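Local coordinates for protein peptidase S15/CocE/NonD (Thaumarchaeota archaeon SCGC AB-539-E09, PDB 4PF1) that probably acts as a serine aminopeptidase of the alpha/beta hydrolase fold, related to the X-Pro dipeptidyl-peptidases of family S15, at residues A[427-439]-A[576-589]. Residues are numbered along the deposited sequence; the frame is centred on the assembly and turned at random.
Sequences EYVSDPAKPVPYR and VQSSWFPLYDRNPQ
Tyr438 lays its ring against the bend at Pro582 and Leu583: CB of Leu583 sits over the centre of one face, 3.9 Å from the ring centroid, while CG of Arg439 covers the opposite face nearer the rim. CD of Pro582, which follows a cis peptide bond, meets the CD1–CE1 side of the same ring, and CB of Tyr438 abuts CD1 of Trp580. With CG between the backbone N and the carbonyl carbon (chi1 84°), the ring lies alongside the turn from Trp580 to Leu583. Beside it Pro437 and Phe581 form a single beta bridge, Phe581 N bonding to Val436 O and Tyr438 N to Phe581 O. Pro435 is the next bump, seated between the Phe581 ring, whose face its CG covers, and the CG and CD of Arg586; the Phe581 ring also packs on Tyr235 and Leu236 of helix 231-238. The contact thus joins the loops leaving strands 425-430 and 571-577, which belong to two different antiparallel sheets of the C-terminal non-catalytic domain. Ser579 OG takes the Val436 N-H at 2.8 Å, and a water links this hydroxyl to Ser430 OG. Arg586, bent at chi3, sends NH1 to Pro432 O from above the carbonyl plane; its NH2 binds Gly239 O. The Gln589 amide clasps Ser430 twice, OE1 accepting from OG at 2.6 Å and NE2 donating to O, while CG of Pro432 presses on NE2 (3.5 Å). Were Gln589 an alanine, Ser430 O and OG would probably lose these two bonds and a gap would open beside the Pro432 ring. Tyr428 OH meets Ser578 OG at 2.7 Å.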
loop_
_atom_site.group_PDB
_atom_site.type_symbol
_atom_site.label_atom_id
_atom_site.label_comp_id
_atom_site.label_asym_id
_atom_site.label_seq_id
_atom_site.Cartn_x
_atom_site.Cartn_y
_atom_site.Cartn_z
ATOM N N GLU A 427 17.528 -9.830 38.098
ATOM C CA GLU A 427 17.501 -11.251 37.778
ATOM C C GLU A 427 16.457 -11.613 36.723
ATOM O O GLU A 427 15.375 -11.024 36.685
ATOM C CB GLU A 427 17.238 -12.047 39.061
ATOM C CG GLU A 427 17.538 -13.532 38.965
ATOM C CD GLU A 427 17.226 -14.286 40.239
ATOM O OE1 GLU A 427 16.038 -14.610 40.464
ATOM O OE2 GLU A 427 18.168 -14.554 41.017
ATOM N N TYR A 428 16.782 -12.619 35.888
ATOM C CA TYR A 428 15.886 -13.203 34.887
ATOM C C TYR A 428 16.342 -14.616 34.538
ATOM O O TYR A 428 17.508 -14.965 34.753
ATOM C CB TYR A 428 15.769 -12.329 33.621
ATOM C CG TYR A 428 16.975 -12.340 32.704
ATOM C CD1 TYR A 428 18.083 -11.541 32.968
ATOM C CD2 TYR A 428 16.971 -13.078 31.524
ATOM C CE1 TYR A 428 19.154 -11.471 32.080
ATOM C CE2 TYR A 428 18.056 -13.050 30.649
ATOM C CZ TYR A 428 19.147 -12.243 30.931
ATOM O OH TYR A 428 20.219 -12.202 30.073
ATOM N N VAL A 429 15.419 -15.431 34.009
ATOM C CA VAL A 429 15.729 -16.796 33.607
ATOM C C VAL A 429 15.742 -16.869 32.079
ATOM O O VAL A 429 14.759 -16.499 31.428
ATOM C CB VAL A 429 14.762 -17.840 34.234
ATOM C CG1 VAL A 429 15.086 -19.254 33.751
ATOM C CG2 VAL A 429 14.795 -17.775 35.761
ATOM N N SER A 430 16.867 -17.330 31.513
ATOM C CA SER A 430 17.000 -17.511 30.076
ATOM C C SER A 430 16.761 -18.977 29.729
ATOM O O SER A 430 17.486 -19.857 30.208
ATOM C CB SER A 430 18.370 -17.052 29.598
ATOM O OG SER A 430 18.598 -17.453 28.257
ATOM N N ASP A 431 15.727 -19.240 28.924
ATOM C CA ASP A 431 15.353 -20.595 28.543
ATOM C C ASP A 431 15.713 -20.863 27.070
ATOM O O ASP A 431 15.056 -20.333 26.168
ATOM C CB ASP A 431 13.847 -20.823 28.802
ATOM C CG ASP A 431 13.341 -22.233 28.531
ATOM O OD1 ASP A 431 14.179 -23.142 28.336
ATOM O OD2 ASP A 431 12.111 -22.429 28.535
ATOM N N PRO A 432 16.722 -21.735 26.807
ATOM C CA PRO A 432 17.094 -22.032 25.409
ATOM C C PRO A 432 15.980 -22.732 24.616
ATOM O O PRO A 432 16.011 -22.702 23.389
ATOM C CB PRO A 432 18.330 -22.931 25.554
ATOM C CG PRO A 432 18.838 -22.670 26.942
ATOM C CD PRO A 432 17.608 -22.437 27.754
ATOM N N ALA A 433 14.981 -23.336 25.306
ATOM C CA ALA A 433 13.833 -23.963 24.630
ATOM C C ALA A 433 12.891 -22.875 24.080
ATOM O O ALA A 433 12.133 -23.130 23.144
ATOM C CB ALA A 433 13.087 -24.886 25.589
ATOM N N LYS A 434 12.976 -21.650 24.645
ATOM C CA LYS A 434 12.210 -20.481 24.199
ATOM C C LYS A 434 13.171 -19.299 23.912
ATOM O O LYS A 434 13.194 -18.327 24.674
ATOM C CB LYS A 434 11.147 -20.097 25.244
ATOM C CG LYS A 434 9.902 -20.967 25.195
ATOM C CD LYS A 434 8.952 -20.616 26.318
ATOM C CE LYS A 434 7.608 -21.261 26.136
ATOM N NZ LYS A 434 6.818 -21.237 27.389
ATOM N N PRO A 435 14.024 -19.372 22.853
ATOM C CA PRO A 435 14.952 -18.257 22.604
ATOM C C PRO A 435 14.224 -16.981 22.198
ATOM O O PRO A 435 13.160 -17.038 21.573
ATOM C CB PRO A 435 15.846 -18.778 21.476
ATOM C CG PRO A 435 15.033 -19.812 20.791
ATOM C CD PRO A 435 14.169 -20.438 21.836
ATOM N N VAL A 436 14.787 -15.833 22.577
ATOM C CA VAL A 436 14.222 -14.521 22.257
ATOM C C VAL A 436 14.345 -14.279 20.729
ATOM O O VAL A 436 15.453 -14.356 20.187
ATOM C CB VAL A 436 14.901 -13.381 23.080
ATOM C CG1 VAL A 436 14.225 -12.039 22.818
ATOM C CG2 VAL A 436 14.902 -13.697 24.576
ATOM N N PRO A 437 13.227 -14.023 20.010
ATOM C CA PRO A 437 13.344 -13.760 18.568
ATOM C C PRO A 437 13.996 -12.394 18.311
ATOM O O PRO A 437 13.603 -11.405 18.936
ATOM C CB PRO A 437 11.901 -13.834 18.076
ATOM C CG PRO A 437 11.074 -13.480 19.259
ATOM C CD PRO A 437 11.827 -13.908 20.477
ATOM N N TYR A 438 15.040 -12.350 17.436
ATOM C CA TYR A 438 15.784 -11.110 17.134
ATOM C C TYR A 438 14.874 -10.071 16.478
ATOM O O TYR A 438 15.136 -8.872 16.565
ATOM C CB TYR A 438 17.037 -11.392 16.274
ATOM C CG TYR A 438 16.818 -11.491 14.778
ATOM C CD1 TYR A 438 16.145 -12.575 14.222
ATOM C CD2 TYR A 438 17.415 -10.582 13.907
ATOM C CE1 TYR A 438 15.984 -12.698 12.840
ATOM C CE2 TYR A 438 17.282 -10.706 12.523
ATOM C CZ TYR A 438 16.560 -11.763 11.993
ATOM O OH TYR A 438 16.432 -11.888 10.630
ATOM N N ARG A 439 13.791 -10.543 15.851
ATOM C CA ARG A 439 12.753 -9.725 15.238
ATOM C C ARG A 439 11.418 -10.344 15.538
ATOM O O ARG A 439 11.366 -11.507 15.956
ATOM C CB ARG A 439 12.946 -9.643 13.723
ATOM C CG ARG A 439 14.199 -8.943 13.268
ATOM C CD ARG A 439 14.114 -8.669 11.787
ATOM N NE ARG A 439 13.436 -7.399 11.519
ATOM C CZ ARG A 439 13.018 -7.014 10.320
ATOM N NH1 ARG A 439 13.183 -7.803 9.265
ATOM N NH2 ARG A 439 12.431 -5.838 10.164
ATOM N N VAL A 576 19.071 -5.903 28.002
ATOM C CA VAL A 576 20.000 -7.039 28.103
ATOM C C VAL A 576 19.207 -8.367 28.030
ATOM O O VAL A 576 18.214 -8.543 28.738
ATOM C CB VAL A 576 20.919 -6.960 29.361
ATOM C CG1 VAL A 576 21.602 -8.302 29.652
ATOM C CG2 VAL A 576 21.964 -5.860 29.202
ATOM N N GLN A 577 19.652 -9.281 27.152
ATOM C CA GLN A 577 19.039 -10.597 26.961
ATOM C C GLN A 577 20.129 -11.655 26.697
ATOM O O GLN A 577 21.305 -11.295 26.587
ATOM C CB GLN A 577 17.985 -10.561 25.837
ATOM C CG GLN A 577 18.490 -10.024 24.504
ATOM C CD GLN A 577 17.364 -9.784 23.537
ATOM O OE1 GLN A 577 16.460 -8.985 23.788
ATOM N NE2 GLN A 577 17.402 -10.453 22.395
ATOM N N SER A 578 19.750 -12.951 26.630
ATOM C CA SER A 578 20.723 -14.041 26.482
ATOM C C SER A 578 20.575 -14.862 25.178
ATOM O O SER A 578 21.234 -15.898 25.027
ATOM C CB SER A 578 20.660 -14.970 27.687
ATOM O OG SER A 578 21.249 -14.372 28.828
ATOM N N SER A 579 19.747 -14.383 24.236
ATOM C CA SER A 579 19.542 -15.018 22.932
ATOM C C SER A 579 19.058 -13.989 21.909
ATOM O O SER A 579 18.452 -12.983 22.281
ATOM C CB SER A 579 18.564 -16.187 23.030
ATOM O OG SER A 579 17.344 -15.825 23.650
ATOM N N TRP A 580 19.377 -14.228 20.627
ATOM C CA TRP A 580 19.066 -13.375 19.473
ATOM C C TRP A 580 18.860 -14.312 18.280
ATOM O O TRP A 580 19.709 -14.407 17.395
ATOM C CB TRP A 580 20.249 -12.409 19.239
ATOM C CG TRP A 580 19.920 -10.947 19.183
ATOM C CD1 TRP A 580 18.689 -10.365 19.295
ATOM C CD2 TRP A 580 20.852 -9.880 18.965
ATOM N NE1 TRP A 580 18.799 -8.997 19.171
ATOM C CE2 TRP A 580 20.115 -8.673 18.958
ATOM C CE3 TRP A 580 22.245 -9.824 18.782
ATOM C CZ2 TRP A 580 20.727 -7.426 18.783
ATOM C CZ3 TRP A 580 22.849 -8.588 18.605
ATOM C CH2 TRP A 580 22.093 -7.408 18.599
ATOM N N PHE A 581 17.741 -15.045 18.303
ATOM C CA PHE A 581 17.422 -16.174 17.429
ATOM C C PHE A 581 16.404 -15.834 16.303
ATOM O O PHE A 581 15.520 -15.013 16.529
ATOM C CB PHE A 581 16.856 -17.292 18.331
ATOM C CG PHE A 581 16.897 -18.684 17.769
ATOM C CD1 PHE A 581 18.083 -19.408 17.749
ATOM C CD2 PHE A 581 15.749 -19.279 17.258
ATOM C CE1 PHE A 581 18.128 -20.695 17.207
ATOM C CE2 PHE A 581 15.793 -20.567 16.719
ATOM C CZ PHE A 581 16.983 -21.269 16.703
ATOM N N PRO A 582 16.477 -16.455 15.088
ATOM C CA PRO A 582 17.404 -17.514 14.636
ATOM C C PRO A 582 18.704 -17.013 14.002
ATOM O O PRO A 582 19.523 -17.843 13.606
ATOM C CB PRO A 582 16.559 -18.278 13.614
ATOM C CG PRO A 582 15.717 -17.211 12.976
ATOM C CD PRO A 582 15.462 -16.166 14.051
ATOM N N LEU A 583 18.892 -15.673 13.889
ATOM C CA LEU A 583 20.107 -15.075 13.312
ATOM C C LEU A 583 21.348 -15.675 13.974
ATOM O O LEU A 583 22.225 -16.175 13.277
ATOM C CB LEU A 583 20.087 -13.534 13.453
ATOM C CG LEU A 583 21.314 -12.746 12.918
ATOM C CD1 LEU A 583 21.675 -13.143 11.468
ATOM C CD2 LEU A 583 21.074 -11.257 13.002
ATOM N N TYR A 584 21.370 -15.705 15.315
ATOM C CA TYR A 584 22.452 -16.329 16.071
ATOM C C TYR A 584 21.990 -17.666 16.619
ATOM O O TYR A 584 20.848 -17.777 17.070
ATOM C CB TYR A 584 22.922 -15.416 17.215
ATOM C CG TYR A 584 23.576 -14.146 16.728
ATOM C CD1 TYR A 584 22.832 -12.987 16.527
ATOM C CD2 TYR A 584 24.933 -14.112 16.423
ATOM C CE1 TYR A 584 23.426 -11.821 16.049
ATOM C CE2 TYR A 584 25.540 -12.947 15.962
ATOM C CZ TYR A 584 24.780 -11.809 15.760
ATOM O OH TYR A 584 25.373 -10.665 15.295
ATOM N N ASP A 585 22.866 -18.691 16.589
ATOM C CA ASP A 585 22.510 -19.988 17.165
ATOM C C ASP A 585 22.456 -19.858 18.698
ATOM O O ASP A 585 23.083 -18.955 19.261
ATOM C CB ASP A 585 23.475 -21.107 16.713
ATOM C CG ASP A 585 24.926 -20.970 17.143
ATOM O OD1 ASP A 585 25.327 -19.859 17.548
ATOM O OD2 ASP A 585 25.670 -21.961 17.027
ATOM N N ARG A 586 21.651 -20.698 19.355
ATOM C CA ARG A 586 21.484 -20.629 20.808
ATOM C C ARG A 586 22.713 -21.085 21.544
ATOM O O ARG A 586 23.327 -22.094 21.173
ATOM C CB ARG A 586 20.310 -21.501 21.276
ATOM C CG ARG A 586 18.968 -21.158 20.671
ATOM C CD ARG A 586 17.970 -22.274 20.904
ATOM N NE ARG A 586 18.434 -23.563 20.380
ATOM C CZ ARG A 586 18.180 -24.737 20.952
ATOM N NH1 ARG A 586 17.471 -24.799 22.071
ATOM N NH2 ARG A 586 18.638 -25.855 20.412
ATOM N N ASN A 587 23.032 -20.397 22.640
ATOM C CA ASN A 587 24.065 -20.860 23.541
ATOM C C ASN A 587 23.419 -21.949 24.409
ATOM O O ASN A 587 22.321 -21.724 24.933
ATOM C CB ASN A 587 24.626 -19.713 24.386
ATOM C CG ASN A 587 25.892 -20.078 25.123
ATOM O OD1 ASN A 587 25.910 -20.960 25.989
ATOM N ND2 ASN A 587 26.981 -19.404 24.794
ATOM N N PRO A 588 24.026 -23.157 24.519
ATOM C CA PRO A 588 23.392 -24.225 25.323
ATOM C C PRO A 588 23.234 -23.861 26.800
ATOM O O PRO A 588 22.358 -24.403 27.474
ATOM C CB PRO A 588 24.342 -25.418 25.145
ATOM C CG PRO A 588 25.160 -25.092 23.935
ATOM C CD PRO A 588 25.301 -23.610 23.930
ATOM N N GLN A 589 24.068 -22.918 27.290
ATOM C CA GLN A 589 24.110 -22.412 28.670
ATOM C C GLN A 589 24.762 -23.450 29.621
ATOM O O GLN A 589 24.804 -23.256 30.835
ATOM C CB GLN A 589 22.742 -21.890 29.163
ATOM C CG GLN A 589 22.254 -20.732 28.283
ATOM C CD GLN A 589 21.009 -20.015 28.726
ATOM O OE1 GLN A 589 20.766 -18.881 28.314
ATOM N NE2 GLN A 589 20.149 -20.669 29.497
HETATM O O HOH W 1 17.101 -16.374 26.323
HETATM O O HOH W 2 15.309 -9.697 20.254
HETATM O O HOH W 3 16.149 -7.582 18.756
#